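Local coordinates for fatty acid biosynthesis transcriptional regulator (PDB 6JBX), which binds DNA as a MarR-family transcriptional regulator, repressing the pneumococcal fatty acid synthesis pathway with acyl-ACP as its co-repressor, at residues 80-83 with 88-91; 28-33 with 40-45; 62-65 with 70-73. All blocks are in the same frame, centred on the assembly; numbering follows the deposited sequence.

Overall arrangement
Contacts 1 and 3 lie within the winged helix-turn-helix, contact 2 joins its first helix to the N-terminal helix 11-34, and each reaches the DNA backbone. Contact 3 joins helices 60-67 and 71-84 at the turn; contact 1 ties the far end of helix 71-84 to strand 87-91, its centre about 15 Å from that of contact 3 and the nearest atoms about 7 Å apart. The centre of contact 2 is about 20 Å from each of the others; its nearest atoms to contact 3 are about 8 Å away, but it touches contact 1 where Leu81 CD2 meets Ile41 CD1 at 3.6 Å. Bound tridecane lies about 4 Å from the side chain of Glu29 in contact 2.

Contact 1. Residues 80-83 with 88-91; sequences NLER and ERVR. With nucleotides of chain D.
Glu82 and Arg89 are held together by two bonds, one to each carboxylate oxygen. Arg89 NH1 donates to Glu82 OE1 at 3.1 Å, a salt bridge, and the backbone Arg89 N donates to Glu82 OE2 at 3.2 Å. The pair joins the recognition helix 71-84 to strand 87-91, the first strand of the wing in a winged helix-turn-helix. The two bonds use the carboxylate differently. OE1 is met on its anti side, 28° out of the carboxylate plane, and lies at the edge of the guanidinium nearly within that group's plane; OE2 receives its N-H from above. The carboxylate and guanidinium planes are 39° apart. Glu82 reaches across as an extended chain whose CG lies opposite the backbone N (chi1 -170°), and the two side chains cross at about a right angle.

Farther out, the guanidinium approaches the DNA backbone obliquely: Arg89 NE comes within 2.8 Å of OP1 of DT6 of chain D, and Arg89 NH2 makes a weak bond to OP2. NH2 also has weak bonds to Thr75 O and Asn79 OD1 on the same recognition helix. Glu82 is thus placed as a second-shell residue, consistent with its orienting a phosphate-contacting arginine. Packing is slight: Glu82 OE1 lies 3.5 Å from Arg89 CD, and Glu82 OE2 rests 3.8 Å from Glu88 CA.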
# COMPACT_ATOMS: atom_id res chain seq x y z
N ASN A 80 0.69 -3.65 -22.71
CA ASN A 80 2.07 -3.93 -22.23
C ASN A 80 2.23 -5.42 -21.88
O ASN A 80 3.27 -6.03 -22.14
CB ASN A 80 2.47 -3.03 -21.05
CG ASN A 80 2.53 -1.57 -21.43
OD1 ASN A 80 2.76 -1.23 -22.60
ND2 ASN A 80 2.27 -0.68 -20.48
N LEU A 81 1.23 -6.00 -21.26
CA LEU A 81 1.38 -7.38 -20.76
C LEU A 81 1.30 -8.34 -21.96
O LEU A 81 1.98 -9.32 -22.00
CB LEU A 81 0.27 -7.68 -19.74
CG LEU A 81 0.43 -7.09 -18.33
CD1 LEU A 81 -0.85 -7.30 -17.49
CD2 LEU A 81 1.62 -7.73 -17.62
N GLU A 82 0.46 -8.04 -22.94
CA GLU A 82 0.39 -8.90 -24.15
C GLU A 82 1.72 -8.77 -24.90
O GLU A 82 2.29 -9.74 -25.21
CB GLU A 82 -0.79 -8.53 -25.05
CG GLU A 82 -1.04 -9.55 -26.18
CD GLU A 82 -2.43 -9.56 -26.80
OE1 GLU A 82 -3.05 -8.46 -26.94
OE2 GLU A 82 -2.93 -10.68 -27.13
N ARG A 83 2.19 -7.55 -25.13
CA ARG A 83 3.49 -7.32 -25.77
C ARG A 83 4.59 -8.12 -25.05
O ARG A 83 5.47 -8.68 -25.71
CB ARG A 83 3.84 -5.83 -25.77
CG ARG A 83 5.27 -5.52 -26.21
CD ARG A 83 5.62 -4.03 -26.27
NE ARG A 83 5.37 -3.32 -25.00
CZ ARG A 83 6.22 -3.30 -23.97
NH1 ARG A 83 7.37 -3.94 -24.05
NH2 ARG A 83 5.90 -2.65 -22.87
N GLU A 88 -2.97 -13.24 -23.07
CA GLU A 88 -3.55 -13.28 -24.42
C GLU A 88 -4.97 -12.74 -24.38
O GLU A 88 -5.72 -13.01 -23.42
CB GLU A 88 -3.56 -14.69 -24.99
CG GLU A 88 -2.18 -15.15 -25.43
CD GLU A 88 -2.10 -16.13 -26.60
OE1 GLU A 88 -3.16 -16.45 -27.20
OE2 GLU A 88 -0.95 -16.57 -26.91
N ARG A 89 -5.30 -11.95 -25.38
CA ARG A 89 -6.65 -11.43 -25.60
C ARG A 89 -7.37 -12.34 -26.60
O ARG A 89 -6.80 -12.67 -27.63
CB ARG A 89 -6.62 -10.03 -26.22
CG ARG A 89 -6.30 -8.89 -25.27
CD ARG A 89 -6.39 -7.62 -26.11
NE ARG A 89 -6.44 -6.41 -25.31
CZ ARG A 89 -5.41 -5.59 -25.11
NH1 ARG A 89 -4.20 -5.92 -25.54
NH2 ARG A 89 -5.63 -4.43 -24.52
N VAL A 90 -8.63 -12.68 -26.32
CA VAL A 90 -9.44 -13.54 -27.21
C VAL A 90 -10.81 -12.89 -27.44
O VAL A 90 -11.56 -12.66 -26.46
CB VAL A 90 -9.59 -14.95 -26.60
CG1 VAL A 90 -10.67 -15.77 -27.30
CG2 VAL A 90 -8.26 -15.68 -26.60
N ARG A 91 -11.13 -12.60 -28.71
CA ARG A 91 -12.44 -11.98 -29.07
C ARG A 91 -13.54 -13.01 -28.79
O ARG A 91 -13.40 -14.20 -29.11
CB ARG A 91 -12.47 -11.53 -30.54
CG ARG A 91 -11.84 -10.16 -30.81
CD ARG A 91 -12.74 -8.99 -30.43
NE ARG A 91 -12.03 -7.73 -30.21
CZ ARG A 91 -12.60 -6.60 -29.78
NH1 ARG A 91 -13.90 -6.56 -29.57
NH2 ARG A 91 -11.88 -5.50 -29.55
P DT D 6 -9.08 -3.78 -25.67
OP1 DT D 6 -8.36 -4.80 -26.45
OP2 DT D 6 -8.83 -3.52 -24.24
O5' DT D 6 -8.90 -2.42 -26.47
C5' DT D 6 -9.20 -2.37 -27.86
C4' DT D 6 -9.04 -0.94 -28.30
O4' DT D 6 -9.98 -0.12 -27.58
C3' DT D 6 -7.67 -0.35 -28.00
O3' DT D 6 -7.01 -0.22 -29.24
C2' DT D 6 -7.96 1.02 -27.41
C1' DT D 6 -9.46 1.19 -27.62
N1 DT D 6 -10.14 1.94 -26.58
C2 DT D 6 -10.52 3.23 -26.88
O2 DT D 6 -10.30 3.76 -27.95
N3 DT D 6 -11.17 3.88 -25.86
C4 DT D 6 -11.47 3.38 -24.61
O4 DT D 6 -12.06 4.08 -23.79
C5 DT D 6 -11.01 2.04 -24.36
C7 DT D 6 -11.28 1.42 -23.03
C6 DT D 6 -10.40 1.38 -25.35

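Contact 2. Residues 28-33 with 40-45; sequences IEEVNL and DISIKE. With nucleotides of chain C.
Ile43, Glu30 and Leu33 carry most of the interface between helix 11-34 and the start of helix 43-54. Ile43 offers both its backbone and its side chain to Glu30: Ile43 N donates to Glu30 OE2 at 2.9 Å, almost straight at 174°, and CG2 lies 3.4 Å from the same oxygen. The N-H arrives from above the carboxylate plane. Glu30 gets there by a chain bent at chi2 (118°), and its other oxygen, OE1, makes a salt bridge with Arg34.

The ethyl branch of Ile43 runs the other way: CG1, anti to the backbone N (chi1 -173°), heads toward Glu29, where CD1 lies 3.6 Å from Glu29 CB. CD1 also meets Leu33 CD1 at 4.1 Å. The same Leu33 methyl packs against Ile41 O and Ile43 CA, and Leu33 CB lies beside the Ile41 carbonyl as well. These contacts fix the first helix of the winged helix-turn-helix domain against the long N-terminal helix, which contributes to the dimer region in MarR proteins; here Ile28 packs on Leu151 of the second subunit.

Ser42 is the N-cap of helix 43-54 and forms a capping box with Glu45: Glu45 N donates to Ser42 OG, while Ser42 N returns a bond of 2.9 Å to Glu45 OE2, which accepts through its anti lone pair. Ser42 OG in turn donates to OP1 of DG13 of chain C, at a short 2.5 Å.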
# COMPACT_ATOMS: atom_id res chain seq x y z
N ILE A 28 8.37 -2.94 -1.26
CA ILE A 28 9.00 -4.19 -0.94
C ILE A 28 8.50 -5.29 -1.88
O ILE A 28 9.28 -6.11 -2.34
CB ILE A 28 8.80 -4.54 0.55
CG1 ILE A 28 9.64 -3.59 1.40
CG2 ILE A 28 9.14 -6.01 0.79
CD1 ILE A 28 9.42 -3.70 2.88
N GLU A 29 7.23 -5.30 -2.21
CA GLU A 29 6.72 -6.30 -3.13
C GLU A 29 7.31 -6.11 -4.54
O GLU A 29 7.63 -7.07 -5.21
CB GLU A 29 5.21 -6.21 -3.24
CG GLU A 29 4.47 -6.55 -1.96
CD GLU A 29 2.97 -6.70 -2.16
OE1 GLU A 29 2.33 -5.76 -2.69
OE2 GLU A 29 2.46 -7.77 -1.83
N GLU A 30 7.40 -4.89 -4.99
CA GLU A 30 7.99 -4.59 -6.27
C GLU A 30 9.46 -5.03 -6.28
O GLU A 30 9.88 -5.61 -7.24
CB GLU A 30 7.81 -3.12 -6.61
CG GLU A 30 8.59 -2.70 -7.85
CD GLU A 30 7.82 -2.18 -9.06
OE1 GLU A 30 8.49 -1.89 -10.08
OE2 GLU A 30 6.56 -2.02 -9.00
N VAL A 31 10.21 -4.79 -5.22
CA VAL A 31 11.62 -5.16 -5.15
C VAL A 31 11.75 -6.69 -5.22
O VAL A 31 12.64 -7.21 -5.86
CB VAL A 31 12.30 -4.64 -3.87
CG1 VAL A 31 13.61 -5.37 -3.52
CG2 VAL A 31 12.56 -3.16 -3.97
N ASN A 32 10.88 -7.39 -4.55
CA ASN A 32 10.91 -8.85 -4.62
C ASN A 32 10.64 -9.35 -6.06
O ASN A 32 11.24 -10.34 -6.49
CB ASN A 32 9.89 -9.45 -3.66
CG ASN A 32 9.78 -10.95 -3.77
OD1 ASN A 32 8.78 -11.47 -4.28
ND2 ASN A 32 10.78 -11.62 -3.26
N LEU A 33 9.71 -8.73 -6.80
CA LEU A 33 9.44 -9.14 -8.20
C LEU A 33 10.65 -8.81 -9.10
O LEU A 33 11.03 -9.64 -9.91
CB LEU A 33 8.21 -8.44 -8.76
CG LEU A 33 6.83 -8.85 -8.24
CD1 LEU A 33 5.83 -7.83 -8.75
CD2 LEU A 33 6.42 -10.24 -8.71
N ASP A 40 10.60 -7.76 -15.66
CA ASP A 40 9.94 -6.70 -16.43
C ASP A 40 8.46 -6.54 -16.01
O ASP A 40 7.66 -6.11 -16.83
CB ASP A 40 10.05 -7.00 -17.93
CG ASP A 40 9.37 -8.30 -18.32
OD1 ASP A 40 9.20 -9.17 -17.43
OD2 ASP A 40 8.97 -8.42 -19.50
N ILE A 41 8.12 -6.83 -14.74
CA ILE A 41 6.74 -6.78 -14.25
C ILE A 41 6.73 -5.97 -12.94
O ILE A 41 7.39 -6.32 -11.97
CB ILE A 41 6.17 -8.19 -14.04
CG1 ILE A 41 5.90 -8.90 -15.37
CG2 ILE A 41 4.90 -8.16 -13.19
CD1 ILE A 41 4.87 -8.20 -16.24
N SER A 42 5.99 -4.89 -12.96
CA SER A 42 5.81 -4.04 -11.82
C SER A 42 4.74 -4.63 -10.90
O SER A 42 3.94 -5.50 -11.30
CB SER A 42 5.34 -2.68 -12.27
OG SER A 42 3.94 -2.80 -12.57
N ILE A 43 4.65 -4.09 -9.68
CA ILE A 43 3.65 -4.60 -8.76
C ILE A 43 2.25 -4.30 -9.30
O ILE A 43 1.36 -5.13 -9.15
CB ILE A 43 3.85 -4.09 -7.31
CG1 ILE A 43 2.88 -4.77 -6.34
CG2 ILE A 43 3.74 -2.55 -7.20
CD1 ILE A 43 3.12 -6.25 -6.13
N LYS A 44 2.05 -3.18 -9.99
CA LYS A 44 0.71 -2.89 -10.55
C LYS A 44 0.38 -3.84 -11.70
O LYS A 44 -0.77 -4.31 -11.79
CB LYS A 44 0.60 -1.45 -11.04
CG LYS A 44 0.64 -0.43 -9.92
CD LYS A 44 -0.41 -0.75 -8.90
CE LYS A 44 -0.60 0.30 -7.85
NZ LYS A 44 -1.20 -0.32 -6.64
N GLU A 45 1.35 -4.20 -12.53
CA GLU A 45 1.08 -5.19 -13.57
C GLU A 45 0.82 -6.54 -12.90
O GLU A 45 -0.01 -7.30 -13.39
CB GLU A 45 2.23 -5.37 -14.57
CG GLU A 45 2.45 -4.15 -15.47
CD GLU A 45 3.76 -4.18 -16.25
OE1 GLU A 45 3.70 -4.02 -17.51
OE2 GLU A 45 4.85 -4.37 -15.62
P DG C 13 2.90 0.22 -14.72
OP1 DG C 13 3.18 -0.63 -13.56
OP2 DG C 13 2.26 -0.33 -15.98
O5' DG C 13 1.98 1.40 -14.21
C5' DG C 13 2.24 2.03 -12.95
C4' DG C 13 1.19 3.09 -12.75
O4' DG C 13 1.44 4.12 -13.72
C3' DG C 13 -0.27 2.64 -12.97
O3' DG C 13 -1.00 2.95 -11.79
C2' DG C 13 -0.71 3.39 -14.22
C1' DG C 13 0.21 4.62 -14.18
N9 DG C 13 0.49 5.30 -15.43
C8 DG C 13 0.90 4.75 -16.62
N7 DG C 13 1.14 5.64 -17.55
C5 DG C 13 0.93 6.85 -16.91
C6 DG C 13 1.04 8.17 -17.41
O6 DG C 13 1.35 8.55 -18.55
N1 DG C 13 0.71 9.11 -16.43
C2 DG C 13 0.34 8.81 -15.14
N2 DG C 13 0.07 9.85 -14.35
N3 DG C 13 0.25 7.59 -14.66
C4 DG C 13 0.52 6.66 -15.61

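Contact 3. Residues 62-65 with 70-73; sequences QVSK and TLGT. With nucleotides of chain C; nucleotides of chain D.
Ser64 overlaps the start of helix 71-84 from the side of helix 60-67, its CB packing on Leu71 CD1 at 4.0 Å and its OG lying 3.7 Å from Thr70 C. No hydrogen bond crosses between the segments. With OG opposite the backbone N (chi1 -178°), the hydroxyl reaches the connecting turn, where it is hydrogen-bonded to Val69 O.

Leu71 bridges protein and DNA. One methyl, CD1, rests on Ser64, while CG lies 3.6 Å from C7 of DT6 of chain D, an apolar contact with the thymine methyl; CB and CD2 also approach that methyl. Because C7 projects into the major groove, the contact places the first turn of helix 71-84 inside it.

The opposite strand is gripped through one phosphate oxygen. Thr70 N donates to OP2 of DC15 of chain C at 2.8 Å with a near-linear angle of 170°, and Thr73 OG1 donates to this OP2 at 2.9 Å; a third, weak bond comes from Thr70 OG1. Thr70 occupies the N-cap position, so the positive end of the helix dipole probably favours the phosphate there. Thr73 OG1 also comes within 3.4 Å of C2' of DT14 of chain C, the preceding nucleotide.

Two short helices joined by a tight turn, the second entering the major groove by its N-terminal end, form the helix-turn-helix of the MarR DNA-binding domain.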
# COMPACT_ATOMS: atom_id res chain seq x y z
N GLN A 62 -14.29 -6.29 -16.35
CA GLN A 62 -14.33 -6.93 -15.02
C GLN A 62 -13.03 -6.65 -14.28
O GLN A 62 -13.02 -6.52 -13.06
CB GLN A 62 -14.56 -8.44 -15.12
CG GLN A 62 -15.45 -8.83 -16.30
CD GLN A 62 -16.06 -10.21 -16.25
OE1 GLN A 62 -15.39 -11.22 -16.47
NE2 GLN A 62 -17.37 -10.26 -16.04
N VAL A 63 -11.91 -6.58 -15.02
CA VAL A 63 -10.61 -6.24 -14.41
C VAL A 63 -10.66 -4.80 -13.89
O VAL A 63 -10.24 -4.54 -12.79
CB VAL A 63 -9.46 -6.44 -15.41
CG1 VAL A 63 -8.14 -5.89 -14.85
CG2 VAL A 63 -9.31 -7.89 -15.81
N SER A 64 -11.19 -3.89 -14.67
CA SER A 64 -11.42 -2.53 -14.26
C SER A 64 -12.18 -2.44 -12.91
O SER A 64 -11.72 -1.78 -11.96
CB SER A 64 -12.19 -1.83 -15.31
OG SER A 64 -12.37 -0.49 -14.93
N LYS A 65 -13.32 -3.09 -12.81
CA LYS A 65 -14.11 -3.03 -11.58
C LYS A 65 -13.30 -3.64 -10.43
O LYS A 65 -13.31 -3.12 -9.32
CB LYS A 65 -15.43 -3.79 -11.77
CG LYS A 65 -16.41 -3.13 -12.73
CD LYS A 65 -17.69 -3.92 -12.92
CE LYS A 65 -18.56 -3.37 -14.04
NZ LYS A 65 -18.92 -4.43 -15.01
N THR A 70 -9.97 3.01 -14.36
CA THR A 70 -10.80 3.13 -15.51
C THR A 70 -10.37 2.15 -16.58
O THR A 70 -9.30 1.57 -16.51
CB THR A 70 -10.77 4.53 -16.11
OG1 THR A 70 -9.57 4.65 -16.89
CG2 THR A 70 -10.86 5.60 -15.06
N LEU A 71 -11.22 2.01 -17.60
CA LEU A 71 -11.03 0.97 -18.58
C LEU A 71 -9.81 1.29 -19.45
O LEU A 71 -9.08 0.37 -19.79
CB LEU A 71 -12.29 0.82 -19.43
CG LEU A 71 -12.42 -0.51 -20.18
CD1 LEU A 71 -12.20 -1.69 -19.26
CD2 LEU A 71 -13.78 -0.62 -20.84
N GLY A 72 -9.63 2.57 -19.82
CA GLY A 72 -8.44 3.03 -20.59
C GLY A 72 -7.13 2.57 -19.95
O GLY A 72 -6.26 2.04 -20.61
N THR A 73 -7.07 2.73 -18.63
CA THR A 73 -5.96 2.31 -17.81
C THR A 73 -5.73 0.80 -17.92
O THR A 73 -4.58 0.37 -18.05
CB THR A 73 -6.20 2.67 -16.34
OG1 THR A 73 -6.17 4.10 -16.30
CG2 THR A 73 -5.17 2.10 -15.40
P DC C 15 -7.78 5.69 -12.82
OP1 DC C 15 -8.62 5.41 -11.64
OP2 DC C 15 -7.76 4.76 -13.98
O5' DC C 15 -8.05 7.06 -13.55
C5' DC C 15 -8.09 8.24 -12.75
C4' DC C 15 -8.39 9.42 -13.63
O4' DC C 15 -7.41 9.48 -14.68
C3' DC C 15 -9.75 9.32 -14.32
O3' DC C 15 -10.40 10.59 -14.27
C2' DC C 15 -9.41 8.96 -15.75
C1' DC C 15 -8.04 9.60 -15.94
N1 DC C 15 -7.19 8.93 -16.94
C2 DC C 15 -6.49 9.71 -17.86
O2 DC C 15 -6.61 10.94 -17.82
N3 DC C 15 -5.72 9.10 -18.80
C4 DC C 15 -5.62 7.77 -18.81
N4 DC C 15 -4.85 7.21 -19.75
C5 DC C 15 -6.31 6.96 -17.87
C6 DC C 15 -7.08 7.57 -16.97
P DT D 6 -9.08 -3.78 -25.67
OP1 DT D 6 -8.36 -4.80 -26.45
OP2 DT D 6 -8.83 -3.52 -24.24
O5' DT D 6 -8.90 -2.42 -26.47
C5' DT D 6 -9.20 -2.37 -27.86
C4' DT D 6 -9.04 -0.94 -28.30
O4' DT D 6 -9.98 -0.12 -27.58
C3' DT D 6 -7.67 -0.35 -28.00
O3' DT D 6 -7.01 -0.22 -29.24
C2' DT D 6 -7.96 1.02 -27.41
C1' DT D 6 -9.46 1.19 -27.62
N1 DT D 6 -10.14 1.94 -26.58
C2 DT D 6 -10.52 3.23 -26.88
O2 DT D 6 -10.30 3.76 -27.95
N3 DT D 6 -11.17 3.88 -25.86
C4 DT D 6 -11.47 3.38 -24.61
O4 DT D 6 -12.06 4.08 -23.79
C5 DT D 6 -11.01 2.04 -24.36
C7 DT D 6 -11.28 1.42 -23.03
C6 DT D 6 -10.40 1.38 -25.35
P DT C 14 -2.53 2.42 -11.58
OP1 DT C 14 -2.80 2.39 -10.14
OP2 DT C 14 -2.72 1.17 -12.38
O5' DT C 14 -3.34 3.63 -12.19
C5' DT C 14 -3.30 4.87 -11.49
C4' DT C 14 -3.83 5.98 -12.37
O4' DT C 14 -2.90 6.27 -13.43
C3' DT C 14 -5.13 5.66 -13.10
O3' DT C 14 -6.25 5.86 -12.25
C2' DT C 14 -5.09 6.63 -14.27
C1' DT C 14 -3.63 7.11 -14.32
N1 DT C 14 -3.02 7.04 -15.65
C2 DT C 14 -2.77 8.23 -16.29
O2 DT C 14 -2.94 9.31 -15.76
N3 DT C 14 -2.30 8.10 -17.57
C4 DT C 14 -2.08 6.93 -18.27
O4 DT C 14 -1.63 6.98 -19.41
C5 DT C 14 -2.42 5.73 -17.56
C7 DT C 14 -2.22 4.41 -18.24
C6 DT C 14 -2.87 5.84 -16.30